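PDB 6IYT: type I modular polyketide synthase from Streptomyces albus subsp. albus, which probably selects an acyl-coenzyme A extender unit, apparently ethylmalonyl-coenzyme A, for salinomycin assembly and loads it onto an acyl carrier protein through its acyltransferase domain. Local coordinates for residues W45-K50 against A57-L62; P109-V114 against V431-A436; Q200-V205 against W447-A452; P206-G211 against D386-F391; Y402-T407 against V415-T420. All blocks are in the same frame, centred on the assembly; numbering follows the deposited sequence.

Contact 1 (W45-K50 against A57-L62)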
# COMPACT_ATOMS: atom_id res chain seq x y z
N TRP A 45 1.66 -13.22 -19.69
CA TRP A 45 1.80 -14.62 -19.99
C TRP A 45 2.50 -15.28 -18.79
O TRP A 45 3.67 -14.97 -18.51
CB TRP A 45 2.69 -14.82 -21.22
CG TRP A 45 2.04 -14.61 -22.51
CD1 TRP A 45 0.75 -14.16 -22.74
CD2 TRP A 45 2.59 -14.91 -23.80
NE1 TRP A 45 0.52 -14.08 -24.09
CE2 TRP A 45 1.63 -14.55 -24.76
CE3 TRP A 45 3.83 -15.43 -24.23
CZ2 TRP A 45 1.86 -14.69 -26.14
CZ3 TRP A 45 4.05 -15.60 -25.57
CH2 TRP A 45 3.07 -15.23 -26.52
N ILE A 46 1.77 -16.12 -18.05
CA ILE A 46 2.33 -16.72 -16.85
C ILE A 46 2.82 -18.12 -17.18
O ILE A 46 2.31 -18.74 -18.08
CB ILE A 46 1.35 -16.74 -15.66
CG1 ILE A 46 0.25 -17.75 -15.88
CG2 ILE A 46 0.76 -15.36 -15.43
CD1 ILE A 46 -0.64 -17.91 -14.69
N VAL A 47 4.00 -18.45 -16.67
CA VAL A 47 4.65 -19.76 -16.93
C VAL A 47 5.16 -20.34 -15.62
O VAL A 47 5.69 -19.60 -14.78
CB VAL A 47 5.85 -19.57 -17.91
CG1 VAL A 47 6.29 -20.89 -18.50
CG2 VAL A 47 5.49 -18.61 -19.01
N SER A 48 5.10 -21.67 -15.47
CA SER A 48 5.64 -22.29 -14.28
C SER A 48 6.08 -23.70 -14.54
O SER A 48 5.64 -24.34 -15.52
CB SER A 48 4.63 -22.27 -13.12
OG SER A 48 3.51 -23.10 -13.40
N ALA A 49 7.01 -24.15 -13.73
CA ALA A 49 7.61 -25.50 -13.87
C ALA A 49 8.20 -25.91 -12.54
O ALA A 49 8.06 -25.19 -11.56
CB ALA A 49 8.68 -25.47 -14.94
N LYS A 50 8.79 -27.11 -12.47
CA LYS A 50 9.18 -27.69 -11.18
C LYS A 50 10.64 -27.45 -10.84
O LYS A 50 11.07 -27.73 -9.73
CB LYS A 50 8.90 -29.19 -11.17
CG LYS A 50 7.46 -29.52 -11.41
CD LYS A 50 7.25 -31.00 -11.33
CE LYS A 50 5.95 -31.42 -11.98
NZ LYS A 50 5.56 -32.75 -11.45
N ALA A 57 12.96 -24.56 -19.95
CA ALA A 57 12.41 -25.43 -20.99
C ALA A 57 10.98 -25.00 -21.39
O ALA A 57 10.63 -24.96 -22.58
CB ALA A 57 12.40 -26.90 -20.50
N GLN A 58 10.16 -24.66 -20.42
CA GLN A 58 8.79 -24.24 -20.73
C GLN A 58 8.80 -22.95 -21.54
O GLN A 58 8.00 -22.80 -22.46
CB GLN A 58 7.95 -24.05 -19.48
CG GLN A 58 7.58 -25.34 -18.77
CD GLN A 58 6.92 -26.37 -19.69
OE1 GLN A 58 7.28 -27.56 -19.68
NE2 GLN A 58 5.94 -25.94 -20.44
N ARG A 59 9.64 -22.00 -21.14
CA ARG A 59 9.77 -20.74 -21.88
C ARG A 59 10.24 -21.00 -23.31
O ARG A 59 9.72 -20.39 -24.25
CB ARG A 59 10.73 -19.80 -21.18
CG ARG A 59 10.15 -19.23 -19.90
CD ARG A 59 11.23 -18.70 -18.98
NE ARG A 59 12.17 -17.88 -19.69
CZ ARG A 59 13.46 -17.80 -19.40
NH1 ARG A 59 13.96 -18.46 -18.36
NH2 ARG A 59 14.24 -17.02 -20.13
N ALA A 60 11.18 -21.92 -23.48
CA ALA A 60 11.68 -22.26 -24.81
C ALA A 60 10.64 -22.97 -25.66
O ALA A 60 10.53 -22.70 -26.87
CB ALA A 60 12.93 -23.13 -24.69
N ARG A 61 9.86 -23.85 -25.05
CA ARG A 61 8.83 -24.61 -25.79
C ARG A 61 7.67 -23.68 -26.23
O ARG A 61 7.16 -23.78 -27.37
CB ARG A 61 8.30 -25.76 -24.94
CG ARG A 61 9.32 -26.90 -24.77
CD ARG A 61 8.91 -27.86 -23.68
NE ARG A 61 7.65 -28.52 -24.01
CZ ARG A 61 7.53 -29.51 -24.87
NH1 ARG A 61 8.63 -30.11 -25.33
NH2 ARG A 61 6.33 -30.02 -25.14
N LEU A 62 7.29 -22.77 -25.34
CA LEU A 62 6.31 -21.71 -25.70
C LEU A 62 6.81 -20.82 -26.87
O LEU A 62 6.05 -20.51 -27.79
CB LEU A 62 6.01 -20.86 -24.47
CG LEU A 62 4.57 -20.54 -24.17
CD1 LEU A 62 4.47 -19.23 -23.41
CD2 LEU A 62 3.65 -20.57 -25.38
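V47 and Q58 meet through aliphatic carbon alone: V47 CG1 sits 3.7 Å from Q58 CB. The valine's CG1 lies anti to its own backbone N (chi1 -164°), which extends this methyl toward the helix, where the CG of R59 also comes within 4.4 Å of it. Q58 bends at chi2, and its CG comes 4.0 Å from A49 CB and 3.9 Å from S48 O. A methyl at A49 is short enough to admit that chain. One helical turn further on, L62 CD1 approaches W45 CE3 obliquely at 3.9 Å, a branched leucine against the six-membered part of the large indole.

Farther out, polar groups fix the larger side chains. The indole NE1 bonds to A74 O, and L81 of helix 74-84 touches both W45 and L62. The R59 guanidinium is held by its own partners, NE bonding to L106 O and NH1 pairing with E56. I46 and S48 point their CB atoms away from the helix, and S48 OG takes a bond with F88 N.

The short strand and helix axes pass 8.5 Å apart at 134°, running roughly antiparallel. This is a helix packed on a face of a three-stranded antiparallel sheet, consistent with the small alpha/beta linker domain that joins ketosynthase to acyltransferase in modular polyketide synthases.

Contact 2 (P109-V114 against V431-A436)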
# COMPACT_ATOMS: atom_id res chain seq x y z
N PRO A 109 12.09 -12.80 -18.80
CA PRO A 109 10.78 -12.41 -18.30
C PRO A 109 10.84 -11.21 -17.37
O PRO A 109 11.82 -11.04 -16.61
CB PRO A 109 10.32 -13.65 -17.53
CG PRO A 109 10.97 -14.77 -18.28
CD PRO A 109 12.32 -14.25 -18.66
N ASP A 110 9.76 -10.48 -17.30
CA ASP A 110 9.69 -9.29 -16.44
C ASP A 110 9.85 -9.61 -14.94
O ASP A 110 10.53 -8.89 -14.21
CB ASP A 110 8.38 -8.55 -16.71
CG ASP A 110 8.23 -8.14 -18.19
OD1 ASP A 110 7.86 -9.01 -19.04
OD2 ASP A 110 8.43 -6.93 -18.52
N VAL A 111 9.25 -10.70 -14.49
CA VAL A 111 9.27 -11.09 -13.09
C VAL A 111 9.45 -12.59 -13.04
O VAL A 111 8.81 -13.33 -13.81
CB VAL A 111 7.92 -10.72 -12.38
CG1 VAL A 111 8.00 -11.05 -10.92
CG2 VAL A 111 7.63 -9.24 -12.54
N ALA A 112 10.32 -13.05 -12.16
CA ALA A 112 10.52 -14.47 -11.94
C ALA A 112 10.77 -14.73 -10.49
O ALA A 112 11.34 -13.87 -9.78
CB ALA A 112 11.67 -15.00 -12.78
N GLY A 113 10.35 -15.88 -10.03
CA GLY A 113 10.55 -16.21 -8.64
C GLY A 113 10.21 -17.65 -8.31
O GLY A 113 9.86 -18.44 -9.19
N VAL A 114 10.36 -18.01 -7.05
CA VAL A 114 10.07 -19.37 -6.62
C VAL A 114 9.06 -19.31 -5.48
O VAL A 114 9.17 -18.47 -4.59
CB VAL A 114 11.37 -20.08 -6.14
CG1 VAL A 114 11.05 -21.47 -5.63
CG2 VAL A 114 12.39 -20.15 -7.27
N VAL A 431 0.34 -2.59 -11.97
CA VAL A 431 -0.56 -3.54 -11.30
C VAL A 431 -0.13 -4.97 -11.62
O VAL A 431 -0.03 -5.82 -10.72
CB VAL A 431 -2.02 -3.31 -11.69
CG1 VAL A 431 -2.92 -4.39 -11.10
CG2 VAL A 431 -2.47 -1.92 -11.22
N LEU A 432 -0.05 -5.28 -12.90
CA LEU A 432 0.34 -6.64 -13.30
C LEU A 432 1.69 -7.04 -12.74
O LEU A 432 1.92 -8.24 -12.44
CB LEU A 432 0.34 -6.77 -14.82
CG LEU A 432 -1.02 -6.69 -15.52
CD1 LEU A 432 -0.83 -6.76 -17.03
CD2 LEU A 432 -1.96 -7.78 -15.05
N THR A 433 2.62 -6.09 -12.69
CA THR A 433 3.96 -6.34 -12.11
C THR A 433 3.90 -6.67 -10.60
O THR A 433 4.46 -7.66 -10.17
CB THR A 433 4.93 -5.18 -12.39
OG1 THR A 433 5.05 -4.99 -13.82
CG2 THR A 433 6.30 -5.49 -11.84
N SER A 434 3.06 -5.96 -9.86
CA SER A 434 2.86 -6.28 -8.48
C SER A 434 2.16 -7.62 -8.29
O SER A 434 2.56 -8.43 -7.42
CB SER A 434 2.09 -5.15 -7.79
OG SER A 434 2.89 -3.97 -7.78
N PHE A 435 1.17 -7.90 -9.13
CA PHE A 435 0.52 -9.20 -9.11
C PHE A 435 1.59 -10.32 -9.35
O PHE A 435 1.57 -11.36 -8.71
CB PHE A 435 -0.53 -9.32 -10.20
CG PHE A 435 -1.82 -8.57 -9.96
CD1 PHE A 435 -2.08 -7.88 -8.78
CD2 PHE A 435 -2.81 -8.62 -10.94
CE1 PHE A 435 -3.32 -7.28 -8.59
CE2 PHE A 435 -4.00 -7.96 -10.79
CZ PHE A 435 -4.27 -7.28 -9.60
N ALA A 436 2.43 -10.12 -10.37
CA ALA A 436 3.47 -11.11 -10.72
C ALA A 436 4.50 -11.29 -9.61
O ALA A 436 4.92 -12.41 -9.32
CB ALA A 436 4.15 -10.71 -12.01
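V111, at the start of an edge strand, 111-114, of the three-stranded antiparallel sheet, packs against T433 and A436 of helix 428-439, at a seam between that sheet and a late helix of the chain. D110 and V111 both face V93 of the neighbouring strand, which makes a classic beta bulge just where the strand begins.

V111 carries the strand's share of the contact with all three of its side-chain carbons. CB lies 3.8 Å from A436 CB, and CG2 is equally close to that methyl while also reaching T433 CG2 at 4.0 Å. With CG1 anti to the backbone N (chi1 -177°), the other methyl settles 3.7 Å from A436 O, a van der Waals approach to a carbonyl that also accepts from T440 OG1. Alanine suits this spot because its single methyl lets the helix come close, and the beta-branched valine fills the width between two helical positions one turn apart.

T433 divides its duties. Its OG1 bends back to R429 O within the helix, leaving the methyl to face the valine. R429 also forms a salt bridge with D110 OD2, while OD1 of the same carboxylate accepts from L95 N, so the bulge is tied to both the helix and the middle strand. On another side of the helix, F435 meets W199 of helix 181-200.

Helix 428-439 is thus packed between this sheet and helix 181-200, an arrangement consistent with the close association of linker and acyltransferase domains in modular polyketide synthases.

Contact 3 (Q200-V205 against W447-A452)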
# COMPACT_ATOMS: atom_id res chain seq x y z
N GLN A 200 -8.47 -7.41 -4.43
CA GLN A 200 -9.65 -8.21 -4.21
C GLN A 200 -10.17 -8.85 -5.51
O GLN A 200 -10.60 -10.01 -5.50
CB GLN A 200 -10.72 -7.32 -3.61
CG GLN A 200 -12.04 -8.02 -3.35
CD GLN A 200 -13.04 -7.08 -2.69
OE1 GLN A 200 -12.88 -5.85 -2.73
NE2 GLN A 200 -14.03 -7.65 -2.04
N SER A 201 -9.98 -8.17 -6.63
CA SER A 201 -10.50 -8.63 -7.92
C SER A 201 -9.76 -9.86 -8.47
O SER A 201 -10.31 -10.61 -9.32
CB SER A 201 -10.49 -7.48 -8.96
OG SER A 201 -9.21 -7.37 -9.57
N VAL A 202 -8.57 -10.13 -7.94
CA VAL A 202 -7.84 -11.37 -8.28
C VAL A 202 -7.75 -12.30 -7.09
O VAL A 202 -6.89 -13.20 -7.03
CB VAL A 202 -6.46 -11.08 -8.86
CG1 VAL A 202 -6.61 -10.43 -10.22
CG2 VAL A 202 -5.64 -10.20 -7.92
N GLY A 203 -8.64 -12.07 -6.13
CA GLY A 203 -8.83 -12.98 -4.99
C GLY A 203 -7.79 -12.83 -3.89
O GLY A 203 -7.59 -13.75 -3.08
N VAL A 204 -7.10 -11.70 -3.86
CA VAL A 204 -6.12 -11.46 -2.79
C VAL A 204 -6.75 -10.53 -1.79
O VAL A 204 -7.10 -9.36 -2.12
CB VAL A 204 -4.80 -10.86 -3.34
CG1 VAL A 204 -3.83 -10.50 -2.21
CG2 VAL A 204 -4.13 -11.84 -4.28
N VAL A 205 -7.08 -11.10 -0.63
CA VAL A 205 -7.87 -10.40 0.38
C VAL A 205 -7.21 -10.50 1.75
O VAL A 205 -6.50 -11.48 2.04
CB VAL A 205 -9.33 -10.94 0.47
CG1 VAL A 205 -10.11 -10.64 -0.81
CG2 VAL A 205 -9.37 -12.42 0.78
N TRP A 447 -5.40 -15.14 -12.05
CA TRP A 447 -4.97 -14.49 -13.26
C TRP A 447 -6.04 -14.48 -14.34
O TRP A 447 -6.05 -13.62 -15.19
CB TRP A 447 -3.75 -15.17 -13.78
CG TRP A 447 -2.52 -14.85 -13.00
CD1 TRP A 447 -1.92 -15.64 -12.09
CD2 TRP A 447 -1.71 -13.69 -13.12
NE1 TRP A 447 -0.80 -15.03 -11.61
CE2 TRP A 447 -0.64 -13.83 -12.24
CE3 TRP A 447 -1.77 -12.55 -13.93
CZ2 TRP A 447 0.30 -12.83 -12.04
CZ3 TRP A 447 -0.81 -11.58 -13.76
CH2 TRP A 447 0.26 -11.76 -12.88
N THR A 448 -6.94 -15.46 -14.32
CA THR A 448 -8.04 -15.48 -15.28
C THR A 448 -8.88 -14.18 -15.22
O THR A 448 -9.36 -13.69 -16.24
CB THR A 448 -8.95 -16.68 -15.04
OG1 THR A 448 -8.21 -17.89 -15.34
CG2 THR A 448 -10.19 -16.61 -15.90
N ALA A 449 -9.00 -13.61 -14.03
CA ALA A 449 -9.79 -12.39 -13.85
C ALA A 449 -9.18 -11.18 -14.57
O ALA A 449 -9.89 -10.24 -14.94
CB ALA A 449 -9.97 -12.10 -12.36
N VAL A 450 -7.88 -11.21 -14.84
CA VAL A 450 -7.23 -10.16 -15.62
C VAL A 450 -7.84 -10.04 -17.03
O VAL A 450 -7.80 -8.98 -17.63
CB VAL A 450 -5.69 -10.41 -15.71
CG1 VAL A 450 -5.06 -9.50 -16.72
CG2 VAL A 450 -5.06 -10.23 -14.35
N PHE A 451 -8.34 -11.16 -17.56
CA PHE A 451 -8.79 -11.20 -18.92
C PHE A 451 -10.29 -10.90 -19.08
O PHE A 451 -10.81 -10.91 -20.21
CB PHE A 451 -8.45 -12.54 -19.55
CG PHE A 451 -6.98 -12.79 -19.68
CD1 PHE A 451 -6.26 -12.24 -20.74
CD2 PHE A 451 -6.29 -13.41 -18.65
CE1 PHE A 451 -4.88 -12.33 -20.77
CE2 PHE A 451 -4.91 -13.51 -18.69
CZ PHE A 451 -4.22 -12.99 -19.74
N ALA A 452 -10.95 -10.53 -17.99
CA ALA A 452 -12.38 -10.18 -18.03
C ALA A 452 -12.62 -9.05 -19.02
O ALA A 452 -11.88 -8.05 -19.03
CB ALA A 452 -12.87 -9.79 -16.66
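S201 and V202 form the turn that ends helix 181-200, a Schellman motif, and they rest against A449 and V450 in the helically turned segment 447-450, which lacks a regular helix's bonding. G203 is the C-prime residue of the motif. Its positive phi of 80° is easily reached by a residue without CB, and it lets the chain leave the helix through the type I turn Q200-G203. The turn is closed by G203 N bonding to Q200 O at 2.9 Å, and V204 N bonds back to W199 O.

A449 stands where the two backbones come nearest. Its compact methyl takes up little room, so the two turns can lie close together. V202, beta-branched and buried, adds a looser apolar contact: its CG1 lies anti to the carbonyl carbon (chi1 -68°), 4.3 Å from A449 CB and 4.4 Å from V450 CG2. V202 also touches F435 and L445, and its backbone bonds to that of D446, so the turn is gripped just ahead of segment 447-450 as well. S201 OG turns back to V198 O and is satisfied inside its own helix.

On the other side of the contact, V450 N bonds to W447 O at 3.0 Å and F451 N to T448 O at the same length, which keeps the segment compact. W447 meets W439 edge-to-face and also packs on P44, so this late segment bridges the acyltransferase core and the first strand, 43-49. The tightest approach across the contact is S201 O to A449 CB, 3.4 Å, a carbonyl oxygen resting on a methyl.

Contact 4 (P206-G211 against D386-F391)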
# COMPACT_ATOMS: atom_id res chain seq x y z
N PRO A 206 -7.47 -9.52 2.61
CA PRO A 206 -6.83 -9.54 3.95
C PRO A 206 -7.50 -10.52 4.90
O PRO A 206 -8.72 -10.70 4.84
CB PRO A 206 -7.05 -8.11 4.45
CG PRO A 206 -8.25 -7.66 3.74
CD PRO A 206 -8.12 -8.25 2.35
N ASP A 207 -6.67 -11.25 5.64
CA ASP A 207 -7.11 -11.99 6.83
C ASP A 207 -7.05 -11.09 8.06
O ASP A 207 -7.64 -11.41 9.13
CB ASP A 207 -6.21 -13.23 7.06
CG ASP A 207 -6.24 -14.21 5.88
OD1 ASP A 207 -7.36 -14.57 5.46
OD2 ASP A 207 -5.15 -14.58 5.34
N ALA A 208 -6.32 -10.00 7.93
CA ALA A 208 -6.23 -8.97 8.96
C ALA A 208 -5.81 -7.68 8.27
O ALA A 208 -5.27 -7.72 7.16
CB ALA A 208 -5.22 -9.34 9.99
N VAL A 209 -5.90 -6.57 8.99
CA VAL A 209 -5.42 -5.28 8.47
C VAL A 209 -4.57 -4.57 9.51
O VAL A 209 -4.69 -4.86 10.69
CB VAL A 209 -6.56 -4.34 8.07
CG1 VAL A 209 -7.41 -4.94 6.96
CG2 VAL A 209 -7.41 -4.00 9.29
N VAL A 210 -3.60 -3.78 9.04
CA VAL A 210 -2.76 -2.95 9.91
C VAL A 210 -2.55 -1.62 9.24
O VAL A 210 -2.29 -1.54 8.03
CB VAL A 210 -1.39 -3.56 10.19
CG1 VAL A 210 -0.65 -2.76 11.24
CG2 VAL A 210 -1.53 -4.98 10.65
N GLY A 211 -2.71 -0.56 10.00
CA GLY A 211 -2.52 0.79 9.49
C GLY A 211 -1.43 1.53 10.26
O GLY A 211 -1.12 1.22 11.43
N ASP A 386 2.14 -14.66 14.50
CA ASP A 386 0.76 -15.13 14.37
C ASP A 386 0.51 -15.87 13.02
O ASP A 386 -0.63 -16.14 12.66
CB ASP A 386 -0.23 -13.95 14.51
CG ASP A 386 -0.43 -13.51 15.99
OD1 ASP A 386 0.14 -14.18 16.88
OD2 ASP A 386 -1.15 -12.51 16.25
N GLY A 387 1.56 -16.03 12.24
CA GLY A 387 1.57 -16.88 11.06
C GLY A 387 1.26 -16.13 9.77
O GLY A 387 0.79 -16.74 8.80
N PHE A 388 1.44 -14.79 9.80
CA PHE A 388 1.34 -13.95 8.57
C PHE A 388 2.67 -13.92 7.83
O PHE A 388 3.70 -13.63 8.42
CB PHE A 388 0.89 -12.51 8.91
CG PHE A 388 -0.53 -12.41 9.38
CD1 PHE A 388 -0.88 -12.76 10.67
CD2 PHE A 388 -1.54 -12.04 8.49
CE1 PHE A 388 -2.20 -12.67 11.10
CE2 PHE A 388 -2.84 -11.95 8.90
CZ PHE A 388 -3.18 -12.31 10.20
N ASP A 389 2.67 -14.28 6.55
CA ASP A 389 3.86 -14.06 5.74
C ASP A 389 3.60 -13.39 4.40
O ASP A 389 4.49 -13.31 3.58
CB ASP A 389 4.67 -15.38 5.54
CG ASP A 389 3.93 -16.42 4.71
OD1 ASP A 389 2.75 -16.16 4.33
OD2 ASP A 389 4.48 -17.54 4.53
N VAL A 390 2.42 -12.80 4.22
CA VAL A 390 2.15 -12.03 3.03
C VAL A 390 1.64 -10.69 3.51
O VAL A 390 0.56 -10.62 4.12
CB VAL A 390 1.07 -12.69 2.11
CG1 VAL A 390 0.75 -11.79 0.91
CG2 VAL A 390 1.54 -14.07 1.61
N PHE A 391 2.38 -9.64 3.18
CA PHE A 391 2.05 -8.29 3.60
C PHE A 391 1.85 -7.50 2.36
O PHE A 391 2.80 -7.33 1.58
CB PHE A 391 3.21 -7.67 4.39
CG PHE A 391 3.44 -8.28 5.76
CD1 PHE A 391 3.97 -9.54 5.89
CD2 PHE A 391 3.21 -7.55 6.91
CE1 PHE A 391 4.26 -10.07 7.15
CE2 PHE A 391 3.36 -8.13 8.16
CZ PHE A 391 3.88 -9.40 8.28
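F388 reaches A208, at the start of strand 208-211, in a buried apolar contact across the parallel sheet, with D207 at its margin. Strand 120-125 runs between strands 208-211 and 388-393, so a long side chain must cover the gap: the nearest CA atoms, those of D207 and F388, are 8.8 Å apart. The ring's CZ comes 3.6 Å from A208 CB and CE2 lies 3.7 Å from the same methyl, an oblique approach, and CE2 is 4.0 Å from D207 CB. Alanine, with a single methyl, leaves room for the phenyl group.

D207 gives the ring only its methylene. With CG anti to the carbonyl carbon (chi1 -60°), the carboxylate turns to the intervening strand 120-125 and its OD2 accepts from T121 N. K120 of that strand touches both F388 and D207, and L383 of helix 376-385 also packs on F388. That helix ends in a Schellman motif with G387 at positive phi, from which the chain passes straight into the strand.

Strand 208-211 leads toward what is probably the GxSxG nucleophile elbow. With no polar side-chain atom meeting the ring, the contact rests on van der Waals packing and the burial of carbon, while the D207 carboxylate is probably stabilised by its bond from T121 N.

Contact 5 (Y402-T407 against V415-T420)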
# COMPACT_ATOMS: atom_id res chain seq x y z
N TYR A 402 9.99 -1.86 3.09
CA TYR A 402 11.42 -1.97 3.50
C TYR A 402 11.53 -2.32 4.98
O TYR A 402 12.23 -3.26 5.36
CB TYR A 402 12.16 -0.67 3.22
CG TYR A 402 13.63 -0.75 3.54
CD1 TYR A 402 14.51 -1.39 2.68
CD2 TYR A 402 14.14 -0.22 4.73
CE1 TYR A 402 15.87 -1.43 2.94
CE2 TYR A 402 15.50 -0.25 5.00
CZ TYR A 402 16.36 -0.85 4.09
OH TYR A 402 17.70 -0.93 4.36
N GLY A 403 10.72 -1.65 5.79
CA GLY A 403 10.69 -1.91 7.23
C GLY A 403 10.17 -3.29 7.58
O GLY A 403 10.65 -3.92 8.50
N ILE A 404 9.18 -3.78 6.83
CA ILE A 404 8.67 -5.09 7.05
C ILE A 404 9.75 -6.15 6.79
O ILE A 404 9.95 -7.04 7.59
CB ILE A 404 7.43 -5.37 6.18
CG1 ILE A 404 6.27 -4.47 6.63
CG2 ILE A 404 7.01 -6.83 6.28
CD1 ILE A 404 5.16 -4.35 5.62
N SER A 405 10.43 -6.05 5.64
CA SER A 405 11.52 -7.01 5.30
C SER A 405 12.64 -6.95 6.34
O SER A 405 13.11 -8.00 6.82
CB SER A 405 12.09 -6.71 3.92
OG SER A 405 11.06 -6.74 2.97
N GLU A 406 13.05 -5.74 6.69
CA GLU A 406 14.13 -5.54 7.72
C GLU A 406 13.76 -6.19 9.07
O GLU A 406 14.60 -6.84 9.74
CB GLU A 406 14.36 -4.05 7.92
CG GLU A 406 15.65 -3.51 7.34
CD GLU A 406 16.07 -2.20 8.02
OE1 GLU A 406 15.44 -1.80 9.04
OE2 GLU A 406 17.02 -1.56 7.52
N THR A 407 12.52 -6.00 9.49
CA THR A 407 12.02 -6.64 10.70
C THR A 407 11.99 -8.16 10.57
O THR A 407 12.40 -8.88 11.48
CB THR A 407 10.61 -6.13 11.05
OG1 THR A 407 10.63 -4.70 11.21
CG2 THR A 407 10.07 -6.79 12.30
N VAL A 415 9.32 -13.39 4.69
CA VAL A 415 7.95 -12.98 4.33
C VAL A 415 7.95 -12.27 2.98
O VAL A 415 9.01 -11.91 2.46
CB VAL A 415 7.35 -12.02 5.39
CG1 VAL A 415 7.44 -12.61 6.78
CG2 VAL A 415 8.06 -10.66 5.35
N LEU A 416 6.76 -12.14 2.36
CA LEU A 416 6.60 -11.30 1.17
C LEU A 416 6.07 -9.94 1.58
O LEU A 416 5.08 -9.86 2.31
CB LEU A 416 5.64 -11.95 0.18
CG LEU A 416 5.21 -11.08 -0.99
CD1 LEU A 416 6.34 -10.83 -1.96
CD2 LEU A 416 4.03 -11.73 -1.69
N ALA A 417 6.79 -8.90 1.21
CA ALA A 417 6.37 -7.53 1.44
C ALA A 417 6.19 -6.84 0.11
O ALA A 417 7.16 -6.61 -0.63
CB ALA A 417 7.39 -6.81 2.30
N GLN A 418 4.95 -6.66 -0.29
CA GLN A 418 4.61 -6.36 -1.65
C GLN A 418 3.86 -5.04 -1.67
O GLN A 418 2.89 -4.89 -0.98
CB GLN A 418 3.72 -7.46 -2.19
CG GLN A 418 3.26 -7.20 -3.58
CD GLN A 418 4.38 -7.19 -4.53
OE1 GLN A 418 5.16 -8.14 -4.56
NE2 GLN A 418 4.55 -6.09 -5.25
N GLY A 419 4.33 -4.10 -2.48
CA GLY A 419 3.58 -2.86 -2.74
C GLY A 419 2.56 -3.01 -3.87
O GLY A 419 2.45 -4.07 -4.48
N THR A 420 1.82 -1.93 -4.13
CA THR A 420 0.84 -1.92 -5.17
C THR A 420 1.33 -1.03 -6.29
O THR A 420 1.89 -1.53 -7.25
CB THR A 420 -0.53 -1.48 -4.67
OG1 THR A 420 -0.89 -2.27 -3.52
CG2 THR A 420 -1.57 -1.67 -5.74
O HOH W 1 10.99 -9.58 2.37
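I404, on the helix of the beta-alpha-beta unit 388-393, 401-411, 416-418, packs onto V415 and A417 where the last strand begins. Its CB lies 4.1 Å from A417 CB. A chi1 of -67° sets CG1 anti to the carbonyl carbon and CG2 anti to the backbone N, which moves I404 CG2 in on the strand, 4.0 Å from A417 CB and 4.1 Å from V415 CG2. The isoleucine and valine side chains meet at about a right angle. I404 CG2 also lies 3.9 Å from F391 CG on the neighbouring strand. The other branch runs on through CG1 to the tip, where I404 CD1 ends 4.0 Å from F391 CD2; F376 also touches this side chain. Both branches thus reach the ring while CG2 alone of the two meets V415 and A417, and the small A417 lets the helix settle close.

S405 flanks the A417 methyl, its OG 3.7 Å from A417 CB. The hydroxyl bonds to T401 O, its short side chain reaching the carbonyl one turn back. V415 O, also bonded to R441 NH2, accepts a hydrogen bond from a water at 3.1 Å. That same water lies 2.9 Å from S405 OG and so bridges helix and strand at the partly exposed margin of the contact.

The five contacts run from the small antiparallel sheet into the parallel acyltransferase core. Contacts 1 and 2, centres 14 Å apart, share that sheet, and contact 3 ties back to contact 1 where W447 CD1 meets I46 CD1 at 3.7 Å. Helix 428-439 is the go-between: F435 packs on V202 and W447 of contact 3, while S434 OG lies 2.7 Å from T420 O of contact 5. Contacts 4 and 5, centres 12 Å apart, join through the neighbouring strands 388-393 and 416-418, with D389 O 2.8 Å from L416 N. Contact 4 includes G211 of the probable nucleophile elbow; the centre of contact 1 is about 31 Å from that of contact 4.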